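Local coordinates for Iron(III) ABC transporter, periplasmic iron-compound-binding protein (Vibrio cholerae, PDB 5GGY), which probably binds iron(III)-hydroxamate siderophores such as Desferal in the periplasm and hands them to an ABC transporter for uptake, at residues N105-Q109 against P199-G203; L175-N179 against L195-K200. One frame throughout, in Å; residues are numbered along the deposited sequence.

Interaction 1. Residues N105-Q109 against P199-G203; sequences NFSEQ and PKEWG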
ATOM      1  N   ASN A 105       9.972 -14.747   6.739  1.00 26.85           N
ATOM      2  CA  ASN A 105      10.368 -13.395   6.373  1.00 21.18           C
ATOM      3  C   ASN A 105      11.786 -13.097   6.860  1.00 24.28           C
ATOM      4  O   ASN A 105      12.417 -13.937   7.505  1.00 15.87           O
ATOM      5  CB  ASN A 105       9.381 -12.377   6.952  1.00 14.68           C
ATOM      6  CG  ASN A 105       9.461 -11.022   6.265  1.00 30.57           C
ATOM      7  OD1 ASN A 105      10.376 -10.762   5.483  1.00 25.67           O
ATOM      8  ND2 ASN A 105       8.505 -10.148   6.564  1.00 22.79           N
ATOM      9  N   PHE A 106      12.278 -11.907   6.524  1.00 24.99           N
ATOM     10  CA  PHE A 106      13.563 -11.403   7.004  1.00 22.12           C
ATOM     11  C   PHE A 106      14.726 -12.295   6.590  1.00 31.38           C
ATOM     12  O   PHE A 106      15.734 -12.388   7.291  1.00 25.40           O
ATOM     13  CB  PHE A 106      13.531 -11.238   8.527  1.00 18.17           C
ATOM     14  CG  PHE A 106      12.406 -10.368   9.009  1.00 28.96           C
ATOM     15  CD1 PHE A 106      12.528  -8.989   8.987  1.00 17.90           C
ATOM     16  CD2 PHE A 106      11.223 -10.925   9.472  1.00 16.77           C
ATOM     17  CE1 PHE A 106      11.491  -8.182   9.420  1.00 22.92           C
ATOM     18  CE2 PHE A 106      10.186 -10.121   9.903  1.00 27.06           C
ATOM     19  CZ  PHE A 106      10.320  -8.751   9.873  1.00 31.65           C
ATOM     20  N   SER A 107      14.584 -12.950   5.443  1.00 39.52           N
ATOM     21  CA  SER A 107      15.687 -13.711   4.882  1.00 35.47           C
ATOM     22  C   SER A 107      16.595 -12.761   4.114  1.00 35.89           C
ATOM     23  O   SER A 107      16.250 -11.598   3.902  1.00 29.57           O
ATOM     24  CB  SER A 107      15.183 -14.835   3.974  1.00 38.31           C
ATOM     25  OG  SER A 107      15.349 -14.501   2.608  1.00 42.37           O
ATOM     26  N   GLU A 108      17.754 -13.266   3.712  1.00 57.28           N
ATOM     27  CA  GLU A 108      18.753 -12.491   2.986  1.00 58.40           C
ATOM     28  C   GLU A 108      18.183 -11.841   1.726  1.00 56.36           C
ATOM     29  O   GLU A 108      18.505 -10.698   1.400  1.00 52.72           O
ATOM     30  CB  GLU A 108      19.942 -13.389   2.625  1.00 72.23           C
ATOM     31  CG  GLU A 108      19.586 -14.861   2.423  1.00 79.60           C
ATOM     32  CD  GLU A 108      19.463 -15.633   3.730  1.00 78.99           C
ATOM     33  OE1 GLU A 108      20.043 -15.182   4.740  1.00 84.24           O
ATOM     34  OE2 GLU A 108      18.773 -16.675   3.747  1.00 68.68           O
ATOM     35  N   GLN A 109      17.317 -12.574   1.036  1.00 40.76           N
ATOM     36  CA  GLN A 109      16.779 -12.128  -0.243  1.00 38.49           C
ATOM     37  C   GLN A 109      15.370 -11.554  -0.125  1.00 37.56           C
ATOM     38  O   GLN A 109      14.797 -11.108  -1.115  1.00 35.24           O
ATOM     39  CB  GLN A 109      16.795 -13.288  -1.241  1.00 42.71           C
ATOM     40  CG  GLN A 109      16.194 -14.575  -0.707  1.00 43.68           C
ATOM     41  CD  GLN A 109      16.604 -15.782  -1.518  1.00 49.74           C
ATOM     42  OE1 GLN A 109      17.586 -16.454  -1.198  1.00 56.72           O
ATOM     43  NE2 GLN A 109      15.861 -16.062  -2.583  1.00 53.61           N
ATOM     44  N   PRO A 199      21.803  -5.795   1.640  1.00 28.26           N
ATOM     45  CA  PRO A 199      20.775  -6.644   2.253  1.00 29.55           C
ATOM     46  C   PRO A 199      21.366  -7.783   3.083  1.00 26.14           C
ATOM     47  O   PRO A 199      22.355  -8.398   2.687  1.00 30.76           O
ATOM     48  CB  PRO A 199      20.003  -7.189   1.048  1.00 30.16           C
ATOM     49  CG  PRO A 199      20.950  -7.074  -0.099  1.00 32.31           C
ATOM     50  CD  PRO A 199      21.753  -5.842   0.169  1.00 36.38           C
ATOM     51  N   LYS A 200      20.758  -8.044   4.235  1.00 25.77           N
ATOM     52  CA  LYS A 200      21.224  -9.081   5.146  1.00 31.79           C
ATOM     53  C   LYS A 200      20.039  -9.846   5.716  1.00 30.09           C
ATOM     54  O   LYS A 200      18.885  -9.490   5.470  1.00 18.98           O
ATOM     55  CB  LYS A 200      22.053  -8.467   6.281  1.00 27.54           C
ATOM     56  CG  LYS A 200      23.363  -7.838   5.841  1.00 20.13           C
ATOM     57  CD  LYS A 200      24.526  -8.798   6.020  1.00 26.12           C
ATOM     58  CE  LYS A 200      25.570  -8.608   4.932  1.00 26.63           C
ATOM     59  NZ  LYS A 200      26.769  -9.444   5.186  1.00 29.18           N
ATOM     60  N   GLU A 201      20.323 -10.904   6.466  1.00 29.06           N
ATOM     61  CA  GLU A 201      19.276 -11.599   7.197  1.00 23.47           C
ATOM     62  C   GLU A 201      18.798 -10.700   8.331  1.00 28.39           C
ATOM     63  O   GLU A 201      19.608 -10.009   8.958  1.00 29.17           O
ATOM     64  CB  GLU A 201      19.773 -12.937   7.742  1.00 24.30           C
ATOM     65  CG  GLU A 201      18.669 -13.801   8.345  1.00 31.22           C
ATOM     66  CD  GLU A 201      19.201 -15.056   9.013  1.00 43.47           C
ATOM     67  OE1 GLU A 201      20.438 -15.189   9.141  1.00 44.87           O
ATOM     68  OE2 GLU A 201      18.381 -15.910   9.413  1.00 50.13           O
ATOM     69  N   TRP A 202      17.485 -10.694   8.564  1.00 29.60           N
ATOM     70  CA  TRP A 202      16.836  -9.833   9.561  1.00 21.03           C
ATOM     71  C   TRP A 202      16.985  -8.344   9.253  1.00 19.49           C
ATOM     72  O   TRP A 202      16.554  -7.498  10.039  1.00 21.48           O
ATOM     73  CB  TRP A 202      17.376 -10.121  10.967  1.00 26.53           C
ATOM     74  CG  TRP A 202      17.148 -11.524  11.419  1.00 32.13           C
ATOM     75  CD1 TRP A 202      18.085 -12.503  11.556  1.00 26.71           C
ATOM     76  CD2 TRP A 202      15.895 -12.111  11.786  1.00 31.68           C
ATOM     77  NE1 TRP A 202      17.495 -13.665  11.992  1.00 34.94           N
ATOM     78  CE2 TRP A 202      16.150 -13.450  12.140  1.00 34.34           C
ATOM     79  CE3 TRP A 202      14.583 -11.632  11.853  1.00 30.36           C
ATOM     80  CZ2 TRP A 202      15.141 -14.317  12.553  1.00 35.93           C
ATOM     81  CZ3 TRP A 202      13.583 -12.494  12.263  1.00 30.50           C
ATOM     82  CH2 TRP A 202      13.867 -13.820  12.607  1.00 32.43           C
ATOM     83  N   GLY A 203      17.585  -8.029   8.109  1.00 27.26           N
ATOM     84  CA  GLY A 203      17.808  -6.651   7.715  1.00 24.22           C
ATOM     85  C   GLY A 203      18.793  -5.939   8.625  1.00 26.68           C
ATOM     86  O   GLY A 203      18.656  -4.741   8.872  1.00 28.56           O
TER
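F106 and W202 hold the close-packed end of this contact, by backbone and side chain together. W202 N donates to F106 O at 2.7 Å. Beside that bond, F106 CB presses on W202 CE3 at 3.5 Å. The rings themselves barely overlap: their planes are only 21° apart, but the F106 ring and the six-membered ring of W202 are slid so far that the centroids stand 5.6 Å from each other. N105 CG lies over one face of the phenyl ring, toward its rim, and A112 of helix 112-126 touches the F106 side chain. The loop that follows strand 100-102 of the parallel sheet, on its way into helix 112-126, packs here against the loop leading into strand 204-208 of the mixed sheet, a contact that probably bridges the two lobes of this helix-linked periplasmic binding protein fold. Toward E108 the packing thins. P199 CB comes no nearer to E108 O than 3.8 Å, and the extended E201 side chain runs alongside that of E108, pointing the same way. Their OE1 atoms stand 4.4 Å apart, a like-charge pair that solvent probably screens, since both residues are exposed and E108 is poorly ordered.

Interaction 2. Residues L175-N179 against L195-K200; sequences LYTEN and LPQPPK
Where strand 172-176 of the six-stranded mixed sheet runs out into a turn, the proline-rich loop 195-200 crosses over it on its way to strand 204-208. Polar bonds dominate at the turn and apolar contacts at the strand. N179 is the main polar link: its carboxamide reads both backbone polar atoms of K200. ND2 donates to K200 O over 2.7 Å, nearly straight at 172° and with the acceptor 5° from the amide plane. The return bond, from K200 N to N179 OD1, is longer at 3.2 Å, and its donor stands above the carbonyl plane, away from either lone pair. With chi1 at 61°, N179 CG is tucked between its own N and carbonyl carbon, which lays the amide across the P199 ring, CG to CB 3.6 Å. T177 OG1 lies very close to the same OD1, too short to take at face value as a bond, and D110 O takes a further bond from ND2. A backbone bond from E178 N to Q197 O, 3.0 Å, ties the turn to the loop further back. Between these bonds T177 presses its CG2 against Q197 CB at 3.6 Å, the two side chains meeting roughly at right angles. Farther up the strand, L175 CD1 lies 3.5 Å from Q197 NE2 and 3.7 Å from L195 CD2; V163 of strand 161-167 touches both leucines. Q197 bends at chi2, folding its amide back toward L195 O, to which NE2 makes a weak bond. The flip of the buried N179 amide is probably set by the backbone around it: K200 N-H faces OD1 while K200 O and D110 O face ND2, and turning it over would set ND2 against that N-H and OD1 against the two carbonyl oxygens.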
ATOM      1  N   LEU A 175      23.265  -2.186  12.448  1.00 29.41           N
ATOM      2  CA  LEU A 175      22.753  -1.250  11.450  1.00 20.56           C
ATOM      3  C   LEU A 175      21.672  -1.900  10.601  1.00 21.69           C
ATOM      4  O   LEU A 175      21.845  -3.015  10.113  1.00 18.30           O
ATOM      5  CB  LEU A 175      23.877  -0.739  10.546  1.00 22.84           C
ATOM      6  CG  LEU A 175      24.929   0.175  11.175  1.00 23.28           C
ATOM      7  CD1 LEU A 175      25.952   0.596  10.132  1.00 28.06           C
ATOM      8  CD2 LEU A 175      24.270   1.391  11.799  1.00 18.91           C
ATOM      9  N   TYR A 176      20.558  -1.199  10.419  1.00 17.07           N
ATOM     10  CA  TYR A 176      19.468  -1.732   9.607  1.00 16.28           C
ATOM     11  C   TYR A 176      19.728  -1.503   8.123  1.00 16.29           C
ATOM     12  O   TYR A 176      20.008  -0.386   7.693  1.00 16.78           O
ATOM     13  CB  TYR A 176      18.129  -1.125  10.036  1.00 15.66           C
ATOM     14  CG  TYR A 176      17.627  -1.747  11.316  1.00 24.81           C
ATOM     15  CD1 TYR A 176      16.960  -2.966  11.300  1.00 22.28           C
ATOM     16  CD2 TYR A 176      17.858  -1.139  12.542  1.00 22.20           C
ATOM     17  CE1 TYR A 176      16.517  -3.549  12.468  1.00 28.04           C
ATOM     18  CE2 TYR A 176      17.417  -1.716  13.715  1.00 25.88           C
ATOM     19  CZ  TYR A 176      16.749  -2.920  13.672  1.00 31.44           C
ATOM     20  OH  TYR A 176      16.310  -3.501  14.836  1.00 38.50           O
ATOM     21  N   THR A 177      19.634  -2.583   7.353  1.00 17.89           N
ATOM     22  CA  THR A 177      20.070  -2.589   5.964  1.00 26.87           C
ATOM     23  C   THR A 177      18.946  -2.279   4.976  1.00 35.33           C
ATOM     24  O   THR A 177      17.828  -1.955   5.371  1.00 40.16           O
ATOM     25  CB  THR A 177      20.694  -3.948   5.599  1.00 32.99           C
ATOM     26  OG1 THR A 177      19.680  -4.959   5.587  1.00 26.51           O
ATOM     27  CG2 THR A 177      21.767  -4.329   6.612  1.00 17.29           C
ATOM     28  N   GLU A 178      19.262  -2.394   3.689  1.00 45.67           N
ATOM     29  CA  GLU A 178      18.358  -1.996   2.610  1.00 43.03           C
ATOM     30  C   GLU A 178      17.055  -2.792   2.597  1.00 38.17           C
ATOM     31  O   GLU A 178      15.999  -2.260   2.259  1.00 34.12           O
ATOM     32  CB  GLU A 178      19.060  -2.141   1.257  1.00 50.33           C
ATOM     33  CG  GLU A 178      18.241  -1.664   0.072  1.00 58.79           C
ATOM     34  CD  GLU A 178      18.929  -1.921  -1.255  1.00 64.35           C
ATOM     35  OE1 GLU A 178      18.407  -1.460  -2.293  1.00 63.06           O
ATOM     36  OE2 GLU A 178      19.989  -2.582  -1.260  1.00 65.13           O
ATOM     37  N   ASN A 179      17.132  -4.063   2.972  1.00 26.45           N
ATOM     38  CA  ASN A 179      15.968  -4.938   2.940  1.00 25.05           C
ATOM     39  C   ASN A 179      15.219  -4.982   4.269  1.00 26.79           C
ATOM     40  O   ASN A 179      14.321  -5.802   4.456  1.00 18.07           O
ATOM     41  CB  ASN A 179      16.386  -6.353   2.542  1.00 25.31           C
ATOM     42  CG  ASN A 179      17.369  -6.962   3.519  1.00 31.49           C
ATOM     43  OD1 ASN A 179      18.113  -6.251   4.194  1.00 35.36           O
ATOM     44  ND2 ASN A 179      17.375  -8.288   3.604  1.00 31.63           N
ATOM     45  N   LEU A 195      23.954   5.959   6.276  1.00 35.85           N
ATOM     46  CA  LEU A 195      24.948   4.900   6.168  1.00 32.34           C
ATOM     47  C   LEU A 195      24.326   3.649   5.556  1.00 36.18           C
ATOM     48  O   LEU A 195      24.082   2.667   6.262  1.00 28.10           O
ATOM     49  CB  LEU A 195      25.543   4.586   7.543  1.00 35.41           C
ATOM     50  CG  LEU A 195      27.004   4.133   7.587  1.00 37.34           C
ATOM     51  CD1 LEU A 195      27.908   5.178   6.953  1.00 27.34           C
ATOM     52  CD2 LEU A 195      27.425   3.861   9.022  1.00 44.56           C
ATOM     53  N   PRO A 196      24.071   3.683   4.236  1.00 37.87           N
ATOM     54  CA  PRO A 196      23.376   2.608   3.516  1.00 35.51           C
ATOM     55  C   PRO A 196      24.112   1.273   3.595  1.00 31.08           C
ATOM     56  O   PRO A 196      25.341   1.238   3.529  1.00 26.46           O
ATOM     57  CB  PRO A 196      23.329   3.125   2.073  1.00 29.61           C
ATOM     58  CG  PRO A 196      24.452   4.099   1.979  1.00 24.13           C
ATOM     59  CD  PRO A 196      24.528   4.748   3.327  1.00 23.46           C
ATOM     60  N   GLN A 197      23.353   0.190   3.733  1.00 29.96           N
ATOM     61  CA  GLN A 197      23.929  -1.138   3.913  1.00 26.29           C
ATOM     62  C   GLN A 197      23.318  -2.168   2.965  1.00 21.75           C
ATOM     63  O   GLN A 197      22.122  -2.116   2.667  1.00 28.46           O
ATOM     64  CB  GLN A 197      23.748  -1.599   5.361  1.00 30.83           C
ATOM     65  CG  GLN A 197      24.419  -0.703   6.393  1.00 36.97           C
ATOM     66  CD  GLN A 197      25.935  -0.773   6.332  1.00 45.78           C
ATOM     67  OE1 GLN A 197      26.506  -1.801   5.971  1.00 46.12           O
ATOM     68  NE2 GLN A 197      26.594   0.327   6.685  1.00 51.87           N
ATOM     69  N   PRO A 198      24.145  -3.112   2.491  1.00 19.28           N
ATOM     70  CA  PRO A 198      23.680  -4.214   1.643  1.00 26.73           C
ATOM     71  C   PRO A 198      22.690  -5.110   2.379  1.00 29.90           C
ATOM     72  O   PRO A 198      22.745  -5.181   3.605  1.00 37.12           O
ATOM     73  CB  PRO A 198      24.970  -4.971   1.310  1.00 26.06           C
ATOM     74  CG  PRO A 198      25.918  -4.613   2.403  1.00 31.43           C
ATOM     75  CD  PRO A 198      25.593  -3.194   2.750  1.00 25.70           C
ATOM     76  N   PRO A 199      21.803  -5.795   1.640  1.00 28.26           N
ATOM     77  CA  PRO A 199      20.775  -6.644   2.253  1.00 29.55           C
ATOM     78  C   PRO A 199      21.366  -7.783   3.083  1.00 26.14           C
ATOM     79  O   PRO A 199      22.355  -8.398   2.687  1.00 30.76           O
ATOM     80  CB  PRO A 199      20.003  -7.189   1.048  1.00 30.16           C
ATOM     81  CG  PRO A 199      20.950  -7.074  -0.099  1.00 32.31           C
ATOM     82  CD  PRO A 199      21.753  -5.842   0.169  1.00 36.38           C
ATOM     83  N   LYS A 200      20.758  -8.044   4.235  1.00 25.77           N
ATOM     84  CA  LYS A 200      21.224  -9.081   5.146  1.00 31.79           C
ATOM     85  C   LYS A 200      20.039  -9.846   5.716  1.00 30.09           C
ATOM     86  O   LYS A 200      18.885  -9.490   5.470  1.00 18.98           O
ATOM     87  CB  LYS A 200      22.053  -8.467   6.281  1.00 27.54           C
ATOM     88  CG  LYS A 200      23.363  -7.838   5.841  1.00 20.13           C
ATOM     89  CD  LYS A 200      24.526  -8.798   6.020  1.00 26.12           C
ATOM     90  CE  LYS A 200      25.570  -8.608   4.932  1.00 26.63           C
ATOM     91  NZ  LYS A 200      26.769  -9.444   5.186  1.00 29.18           N
TER

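Interactions 1 and 2 lie about 9 Å apart between centres and share P199 and K200, so loop 195-203 is held by two different parts of the chain in succession. Where they meet, G203 O lies 2.8 Å from T177 N, a probable hydrogen bond that carries the pairing of strands 172-176 and 204-208 up to the junction. N179 ND2 also packs 3.5 Å from both S107 O and E108 O, bringing segment 175-179 against segment 105-109 as well. Interaction 2 is built within one lobe, whereas interaction 1 reaches from it to the connection with the other. Siderophores bind in the cleft between lobes in this family, but neither contact can be assigned to that site here.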